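Uncharacterized protein YobA (Bacillus subtilis subsp. subtilis str. 168, PDB 4QY7) is of unknown function, a probably exported protein of the DUF3221 family built as a small OB-fold beta barrel. Local coordinates at residues A[6-11]-A[71-76]; A[19-24]-A[53-58]. All blocks are in the same frame, centred on the assembly; numbering follows the deposited sequence.

In the fold
Both contacts are antiparallel strand pairings in the same curved sheet, and their centres lie 11 Å apart. Contact 1 joins the first strand, 7-16, to strand 69-74; contact 2 joins the next strand, 20-24, to strand 50-54. Strands 7-16 and 20-24 are sheet neighbours, so the pairings follow one another round an OB-fold barrel. Their side chains meet on one face of the sheet: V72 CG1 lies 4.1 Å from L23 CD1, V72 CG2 lies 4.2 Å from V53 CG1, and L9 CD1 is 4.2 Å from L23 CD1. No active site is known; a bound polyethylene glycol, probably from the crystallisation liquor, lies about 4 Å from the W73 side chain in contact 1.

Contact 1. Residues A[6-11]-A[71-76]; sequences MQSLVG and KVWFHT
Q7 with F74 and L9 with V72 are the hydrogen-bonded pairs of this antiparallel ladder, each closed by two backbone bonds; the strand axes come within 4.7 Å at 154°. S8-W73 lies between them and V10-K71 follows beyond L9-V72, both non-hydrogen-bonded. A side-chain bond extends the ladder: Q7 NE2 donates to H75 O at 3.0 Å, with that oxygen close to the amide plane, while OE1 accepts from R77 NH1. Both ends of the amide are thus held, fixing its rotation. Cutting Q7 back to an alanine would probably leave the H75 carbonyl without its side-chain donor and R77 NH1 without its acceptor.

The ring contacts lie on both faces of the sheet. Q7 CB rests over one face of the F74 ring, 3.9 Å from its centroid, a CH-pi contact. On the W73 face, S8 CB sits over the five-membered ring at 3.9 Å from the centroid, in one of two modelled conformers. The selenium of M6, a selenomethionine, lies over one face of the H75 ring, SE to centroid 4.3 Å.

Apolar packing completes the face shared by L9, V72 and F74. L9 CG lies between its backbone N and carbonyl carbon (chi1 63°), which carries CD2 to F74 CE1 at 3.6 Å; the L9 and V72 side chains lie side by side, CG to CG2 3.8 Å.

In this strand pairing of the OB-fold sheet, strand 7-16 has strand 20-24 on its other side. Strand 89-92 borders strand 69-74, where V72 packs on Y90 and K89 makes a cation-pi contact with W73.

Contact 2. Residues A[19-24]-A[53-58]; sequences ERAILI and VGLSEI
E19, R20 and A21 run antiparallel to V53, G54 and L55, the touching parts pointing 161° apart. A21 and V53 form the hydrogen-bonded pair, A21 N to V53 O and V53 N to A21 O both at 2.9 Å. R20 and G54 are the adjoining non-hydrogen-bonded pair, and R20 CA adds a C-H...O contact to V53 O. One further bond carries the ladder past the strand ends: L55 N donates to E19 O almost straight, 176° at the hydrogen, although it approaches from above the carbonyl plane. From L55 the chain folds into a type I beta turn ending at I58.

The side chains of A21, L23, V53 and L55 make the apolar part of the contact. V53 splits its two methyls between neighbours: CG2 lies 3.8 Å from A21 CB, while CG1, anti to the carbonyl carbon (chi1 -64°), meets L23 CD1 at 3.9 Å with the two side chains crossing at about a right angle. L55 lays CD1 against the R20 backbone, 3.7 Å from R20 C, closer than to the A21 methyl.

A water donates both to E19 O, at 2.7 Å, and to E19 OE1, gripping carboxylate and carbonyl together; its link to S56 OG is doubtful, being too short and resting on one of two serine conformers.

Two inner strands of the OB-fold sheet pair here. Strand 20-24 lies between strands 7-16 and 50-54: L23 packs on V13 of the former, and its backbone bonds to V51 of the latter. On the other edge of strand 50-54, G54 bonds to A85 of strand 84-86. V53 and L55 also touch I87, in the loop after strand 84-86. Helix 39-45 packs on the reverse of the A21 and L23 face of strand 20-24, where I22 meets E39 and M43.

Contact 1. Residues A[6-11]-A[71-76]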
HETATM    1  N   MSE A   6       9.523  14.082   0.200  1.00 30.19           N
HETATM    2  CA  MSE A   6       9.115  12.683   0.056  1.00 26.99           C
HETATM    3  C   MSE A   6       7.850  12.588  -0.770  1.00 24.44           C
HETATM    4  O   MSE A   6       7.002  13.488  -0.721  1.00 24.91           O
HETATM    5  CB  MSE A   6       8.873  12.021   1.425  1.00 28.94           C
HETATM    6  CG  MSE A   6      10.161  11.487   2.079  1.00 35.47           C
HETATM    7 SE   MSE A   6       9.698  10.071   3.321  0.75 39.26          SE
HETATM    8  CE  MSE A   6       8.792  11.088   4.613  1.00 36.90           C
ATOM      9  N   GLN A   7       7.711  11.483  -1.494  1.00 17.74           N
ATOM     10  CA  GLN A   7       6.512  11.231  -2.264  1.00 16.47           C
ATOM     11  C   GLN A   7       5.464  10.611  -1.383  1.00 19.24           C
ATOM     12  O   GLN A   7       5.784  10.031  -0.342  1.00 19.02           O
ATOM     13  CB  GLN A   7       6.798  10.268  -3.411  1.00 17.97           C
ATOM     14  CG  GLN A   7       7.894  10.710  -4.329  1.00 19.89           C
ATOM     15  CD  GLN A   7       7.876   9.847  -5.554  1.00 28.33           C
ATOM     16  OE1 GLN A   7       6.849   9.747  -6.240  1.00 26.59           O
ATOM     17  NE2 GLN A   7       8.969   9.175  -5.823  1.00 27.53           N
ATOM     18  N   SER A   8       4.220  10.674  -1.820  1.00 15.81           N
ATOM     19  CA  SER A   8       3.146  10.023  -1.078  1.00 14.92           C
ATOM     20  C   SER A   8       2.079   9.490  -2.007  1.00 16.37           C
ATOM     21  O   SER A   8       1.931   9.969  -3.143  1.00 16.42           O
ATOM     22  CB  SER A   8       2.488  11.002  -0.105  1.00 18.94           C
ATOM     23  OG  SER A   8       1.817  12.072  -0.769  1.00 21.88           O
ATOM     24  N   LEU A   9       1.318   8.515  -1.511  1.00 13.03           N
ATOM     25  CA  LEU A   9       0.157   8.019  -2.245  1.00 13.04           C
ATOM     26  C   LEU A   9      -0.852   7.456  -1.290  1.00 14.19           C
ATOM     27  O   LEU A   9      -0.495   7.073  -0.173  1.00 14.36           O
ATOM     28  CB  LEU A   9       0.546   7.000  -3.334  1.00 14.55           C
ATOM     29  CG  LEU A   9       1.192   5.703  -2.883  1.00 16.58           C
ATOM     30  CD1 LEU A   9       0.115   4.645  -2.580  1.00 16.10           C
ATOM     31  CD2 LEU A   9       2.104   5.119  -3.999  1.00 19.30           C
ATOM     32  N   VAL A  10      -2.108   7.368  -1.740  1.00 12.49           N
ATOM     33  CA  VAL A  10      -3.208   6.893  -0.919  1.00 12.26           C
ATOM     34  C   VAL A  10      -3.744   5.603  -1.471  1.00 15.16           C
ATOM     35  O   VAL A  10      -3.845   5.434  -2.685  1.00 15.17           O
ATOM     36  CB  VAL A  10      -4.324   7.978  -0.905  1.00 14.25           C
ATOM     37  CG1 VAL A  10      -5.621   7.421  -0.290  1.00 15.56           C
ATOM     38  CG2 VAL A  10      -3.853   9.229  -0.156  1.00 15.38           C
ATOM     39  N   GLY A  11      -4.102   4.697  -0.569  1.00 13.14           N
ATOM     40  CA  GLY A  11      -4.681   3.427  -1.013  1.00 13.91           C
ATOM     41  C   GLY A  11      -5.328   2.693   0.123  1.00 14.86           C
ATOM     42  O   GLY A  11      -5.228   3.116   1.270  1.00 15.13           O
ATOM     43  N   LYS A  71      -2.495   6.863   3.842  1.00 13.12           N
ATOM     44  CA  LYS A  71      -1.546   7.641   3.054  1.00 12.27           C
ATOM     45  C   LYS A  71      -0.172   7.141   3.440  1.00 16.16           C
ATOM     46  O   LYS A  71       0.114   7.050   4.636  1.00 15.64           O
ATOM     47  CB  LYS A  71      -1.677   9.122   3.358  1.00 13.70           C
ATOM     48  CG  LYS A  71      -0.833   9.988   2.429  1.00 18.33           C
ATOM     49  CD  LYS A  71      -1.285  11.445   2.581  1.00 23.21           C
ATOM     50  CE  LYS A  71      -0.566  12.389   1.684  1.00 34.39           C
ATOM     51  NZ  LYS A  71      -0.936  13.801   2.011  1.00 38.37           N
ATOM     52  N   VAL A  72       0.695   6.835   2.467  1.00 13.57           N
ATOM     53  CA  VAL A  72       2.058   6.376   2.763  1.00 13.68           C
ATOM     54  C   VAL A  72       3.033   7.375   2.207  1.00 16.29           C
ATOM     55  O   VAL A  72       2.704   8.027   1.184  1.00 14.91           O
ATOM     56  CB  VAL A  72       2.348   4.959   2.208  1.00 14.87           C
ATOM     57  CG1 VAL A  72       1.384   3.933   2.828  1.00 14.34           C
ATOM     58  CG2 VAL A  72       2.261   4.921   0.671  1.00 15.28           C
ATOM     59  N   TRP A  73       4.232   7.445   2.820  1.00 14.96           N
ATOM     60  CA  TRP A  73       5.316   8.327   2.378  0.50 15.63           C
ATOM     61  C   TRP A  73       6.535   7.511   2.066  1.00 18.58           C
ATOM     62  O   TRP A  73       6.841   6.550   2.792  1.00 18.84           O
ATOM     63  CB  TRP A  73       5.674   9.386   3.419  0.50 15.82           C
ATOM     64  CG  TRP A  73       4.698  10.505   3.473  0.50 17.15           C
ATOM     65  CD1 TRP A  73       4.771  11.695   2.810  0.50 20.58           C
ATOM     66  CD2 TRP A  73       3.481  10.526   4.206  0.50 16.65           C
ATOM     67  NE1 TRP A  73       3.666  12.459   3.092  0.50 20.43           N
ATOM     68  CE2 TRP A  73       2.869  11.777   3.969  0.50 21.16           C
ATOM     69  CE3 TRP A  73       2.852   9.620   5.072  0.50 17.31           C
ATOM     70  CZ2 TRP A  73       1.656  12.135   4.554  0.50 20.76           C
ATOM     71  CZ3 TRP A  73       1.641   9.969   5.637  0.50 19.51           C
ATOM     72  CH2 TRP A  73       1.061  11.217   5.390  0.50 20.95           C
ATOM     73  N   PHE A  74       7.233   7.864   0.961  1.00 16.06           N
ATOM     74  CA  PHE A  74       8.389   7.088   0.531  1.00 16.12           C
ATOM     75  C   PHE A  74       9.293   7.931  -0.346  1.00 20.35           C
ATOM     76  O   PHE A  74       8.846   8.953  -0.865  1.00 21.24           O
ATOM     77  CB  PHE A  74       7.912   5.841  -0.256  1.00 16.94           C
ATOM     78  CG  PHE A  74       7.051   6.183  -1.451  1.00 16.70           C
ATOM     79  CD1 PHE A  74       5.671   6.340  -1.322  1.00 17.07           C
ATOM     80  CD2 PHE A  74       7.605   6.292  -2.723  1.00 17.98           C
ATOM     81  CE1 PHE A  74       4.894   6.732  -2.416  1.00 18.52           C
ATOM     82  CE2 PHE A  74       6.823   6.663  -3.810  1.00 18.47           C
ATOM     83  CZ  PHE A  74       5.461   6.841  -3.659  1.00 17.42           C
ATOM     84  N   HIS A  75      10.546   7.526  -0.512  1.00 20.40           N
ATOM     85  CA  HIS A  75      11.461   8.298  -1.356  1.00 22.04           C
ATOM     86  C   HIS A  75      11.236   7.992  -2.843  1.00 26.17           C
ATOM     87  O   HIS A  75      11.077   8.921  -3.648  1.00 26.32           O
ATOM     88  CB  HIS A  75      12.912   8.025  -0.970  1.00 24.21           C
ATOM     89  CG  HIS A  75      13.214   8.489   0.414  1.00 29.37           C
ATOM     90  ND1 HIS A  75      13.226   9.847   0.739  1.00 32.86           N
ATOM     91  CD2 HIS A  75      13.429   7.770   1.536  1.00 32.26           C
ATOM     92  CE1 HIS A  75      13.477   9.899   2.036  1.00 32.87           C
ATOM     93  NE2 HIS A  75      13.617   8.674   2.558  1.00 32.91           N
ATOM     94  N   THR A  76      11.247   6.708  -3.212  1.00 22.84           N
ATOM     95  CA  THR A  76      11.099   6.306  -4.613  1.00 23.08           C
ATOM     96  C   THR A  76      10.403   4.995  -4.789  1.00 23.29           C
ATOM     97  O   THR A  76      10.372   4.180  -3.867  1.00 24.02           O
ATOM     98  CB  THR A  76      12.500   6.201  -5.256  1.00 34.15           C
ATOM     99  OG1 THR A  76      12.353   6.033  -6.669  1.00 41.61           O
ATOM    100  CG2 THR A  76      13.316   5.038  -4.710  1.00 28.20           C
TER

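Contact 2. Residues A[19-24]-A[53-58]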
ATOM      1  N   GLU A  19       5.895  -8.251   6.614  1.00 20.51           N
ATOM      2  CA  GLU A  19       6.867  -7.539   5.775  1.00 19.65           C
ATOM      3  C   GLU A  19       6.297  -6.549   4.792  1.00 20.26           C
ATOM      4  O   GLU A  19       7.018  -5.644   4.396  1.00 20.13           O
ATOM      5  CB  GLU A  19       7.681  -8.571   4.946  1.00 21.21           C
ATOM      6  CG  GLU A  19       8.519  -9.530   5.782  1.00 26.14           C
ATOM      7  CD  GLU A  19       9.472  -8.862   6.760  1.00 46.38           C
ATOM      8  OE1 GLU A  19       9.906  -7.719   6.486  1.00 31.55           O
ATOM      9  OE2 GLU A  19       9.767  -9.475   7.811  1.00 39.23           O
ATOM     10  N   ARG A  20       5.060  -6.708   4.373  1.00 18.28           N
ATOM     11  CA  ARG A  20       4.513  -5.831   3.340  0.65 17.50           C
ATOM     12  C   ARG A  20       3.015  -5.714   3.433  1.00 19.45           C
ATOM     13  O   ARG A  20       2.354  -6.587   3.999  1.00 18.84           O
ATOM     14  CB  ARG A  20       4.879  -6.399   1.953  0.65 19.63           C
ATOM     15  CG  ARG A  20       4.229  -7.758   1.620  0.65 26.77           C
ATOM     16  CD  ARG A  20       2.955  -7.619   0.785  0.65 31.21           C
ATOM     17  NE  ARG A  20       2.285  -8.899   0.538  0.65 23.80           N
ATOM     18  CZ  ARG A  20       1.380  -9.495   1.319  0.65 32.19           C
ATOM     19  NH1 ARG A  20       1.010  -8.940   2.472  0.65 20.04           N
ATOM     20  NH2 ARG A  20       0.846 -10.654   0.960  0.65 30.88           N
ATOM     21  N   ALA A  21       2.481  -4.697   2.782  1.00 15.78           N
ATOM     22  CA  ALA A  21       1.045  -4.562   2.635  1.00 14.65           C
ATOM     23  C   ALA A  21       0.755  -4.343   1.163  1.00 15.84           C
ATOM     24  O   ALA A  21       1.572  -3.752   0.455  1.00 15.85           O
ATOM     25  CB  ALA A  21       0.480  -3.433   3.491  1.00 15.80           C
ATOM     26  N   ILE A  22      -0.376  -4.839   0.683  1.00 14.22           N
ATOM     27  CA  ILE A  22      -0.824  -4.620  -0.687  1.00 14.98           C
ATOM     28  C   ILE A  22      -1.927  -3.604  -0.624  1.00 15.60           C
ATOM     29  O   ILE A  22      -2.906  -3.826   0.103  1.00 15.50           O
ATOM     30  CB  ILE A  22      -1.314  -5.926  -1.344  1.00 18.86           C
ATOM     31  CG1 ILE A  22      -0.153  -6.963  -1.310  1.00 21.29           C
ATOM     32  CG2 ILE A  22      -1.868  -5.660  -2.788  1.00 19.35           C
ATOM     33  CD1 ILE A  22      -0.127  -8.020  -2.346  1.00 37.79           C
ATOM     34  N   LEU A  23      -1.758  -2.485  -1.342  1.00 13.18           N
ATOM     35  CA  LEU A  23      -2.749  -1.419  -1.372  1.00 12.59           C
ATOM     36  C   LEU A  23      -3.439  -1.353  -2.700  1.00 16.41           C
ATOM     37  O   LEU A  23      -2.777  -1.440  -3.737  1.00 16.16           O
ATOM     38  CB  LEU A  23      -2.097  -0.055  -1.135  1.00 12.94           C
ATOM     39  CG  LEU A  23      -1.162   0.079   0.028  1.00 18.83           C
ATOM     40  CD1 LEU A  23      -0.718   1.535   0.176  1.00 19.77           C
ATOM     41  CD2 LEU A  23      -1.794  -0.426   1.307  1.00 19.75           C
ATOM     42  N   ILE A  24      -4.754  -1.110  -2.678  1.00 15.95           N
ATOM     43  CA  ILE A  24      -5.530  -0.863  -3.893  1.00 16.62           C
ATOM     44  C   ILE A  24      -5.682   0.634  -4.005  1.00 19.34           C
ATOM     45  O   ILE A  24      -6.094   1.279  -3.044  1.00 18.24           O
ATOM     46  CB  ILE A  24      -6.887  -1.589  -3.836  1.00 18.52           C
ATOM     47  CG1 ILE A  24      -6.657  -3.106  -3.831  1.00 18.60           C
ATOM     48  CG2 ILE A  24      -7.806  -1.122  -4.991  1.00 21.68           C
ATOM     49  CD1 ILE A  24      -5.753  -3.667  -4.889  1.00 29.87           C
ATOM     50  N   VAL A  53       3.693  -2.075  -0.512  1.00 15.03           N
ATOM     51  CA  VAL A  53       4.484  -1.235   0.372  1.00 15.15           C
ATOM     52  C   VAL A  53       5.264  -2.113   1.355  1.00 19.46           C
ATOM     53  O   VAL A  53       4.693  -2.939   2.053  1.00 18.18           O
ATOM     54  CB  VAL A  53       3.679  -0.134   1.095  1.00 18.88           C
ATOM     55  CG1 VAL A  53       3.113   0.873   0.073  1.00 19.07           C
ATOM     56  CG2 VAL A  53       2.556  -0.703   1.964  1.00 18.45           C
ATOM     57  N   GLY A  54       6.574  -1.991   1.324  1.00 17.19           N
ATOM     58  CA  GLY A  54       7.430  -2.700   2.250  1.00 18.19           C
ATOM     59  C   GLY A  54       7.379  -2.015   3.603  1.00 20.86           C
ATOM     60  O   GLY A  54       7.524  -0.789   3.684  1.00 18.88           O
ATOM     61  N   LEU A  55       7.215  -2.801   4.674  1.00 17.61           N
ATOM     62  CA  LEU A  55       7.078  -2.259   6.035  1.00 17.53           C
ATOM     63  C   LEU A  55       8.322  -2.431   6.940  1.00 23.74           C
ATOM     64  O   LEU A  55       8.229  -2.086   8.131  1.00 23.67           O
ATOM     65  CB  LEU A  55       5.884  -2.990   6.692  1.00 17.63           C
ATOM     66  CG  LEU A  55       4.538  -2.884   5.953  1.00 19.65           C
ATOM     67  CD1 LEU A  55       3.497  -3.786   6.594  1.00 21.49           C
ATOM     68  CD2 LEU A  55       4.066  -1.436   5.866  1.00 21.58           C
ATOM     69  N   SER A  56       9.473  -2.881   6.396  1.00 23.39           N
ATOM     70  CA  SER A  56      10.695  -3.111   7.190  0.50 25.12           C
ATOM     71  C   SER A  56      11.135  -1.912   8.019  1.00 29.28           C
ATOM     72  O   SER A  56      11.740  -2.103   9.076  1.00 30.45           O
ATOM     73  CB  SER A  56      11.858  -3.487   6.280  0.50 29.01           C
ATOM     74  OG  SER A  56      11.558  -4.649   5.529  0.50 40.17           O
ATOM     75  N   GLU A  57      10.908  -0.688   7.523  1.00 26.21           N
ATOM     76  CA  GLU A  57      11.365   0.513   8.211  1.00 28.12           C
ATOM     77  C   GLU A  57      10.384   1.060   9.232  1.00 33.23           C
ATOM     78  O   GLU A  57      10.803   1.918   9.987  1.00 34.84           O
ATOM     79  CB  GLU A  57      11.711   1.622   7.197  1.00 29.48           C
ATOM     80  CG  GLU A  57      12.878   1.274   6.296  1.00 39.57           C
ATOM     81  CD  GLU A  57      14.185   1.177   7.054  1.00 67.93           C
ATOM     82  OE1 GLU A  57      14.657   2.220   7.560  1.00 72.09           O
ATOM     83  OE2 GLU A  57      14.705   0.046   7.197  1.00 65.65           O
ATOM     84  N   ILE A  58       9.141   0.553   9.318  1.00 28.56           N
ATOM     85  CA  ILE A  58       8.167   1.047  10.280  1.00 29.35           C
ATOM     86  C   ILE A  58       8.367   0.296  11.579  1.00 36.85           C
ATOM     87  O   ILE A  58       8.393  -0.933  11.568  1.00 37.14           O
ATOM     88  CB  ILE A  58       6.716   0.895   9.766  1.00 29.96           C
ATOM     89  CG1 ILE A  58       6.507   1.525   8.354  1.00 29.61           C
ATOM     90  CG2 ILE A  58       5.759   1.486  10.790  1.00 31.07           C
ATOM     91  CD1 ILE A  58       6.719   3.014   8.245  1.00 31.27           C
TER
HETATM   92  O   HOH W   1       9.664  -5.891   4.685  1.00 46.71           O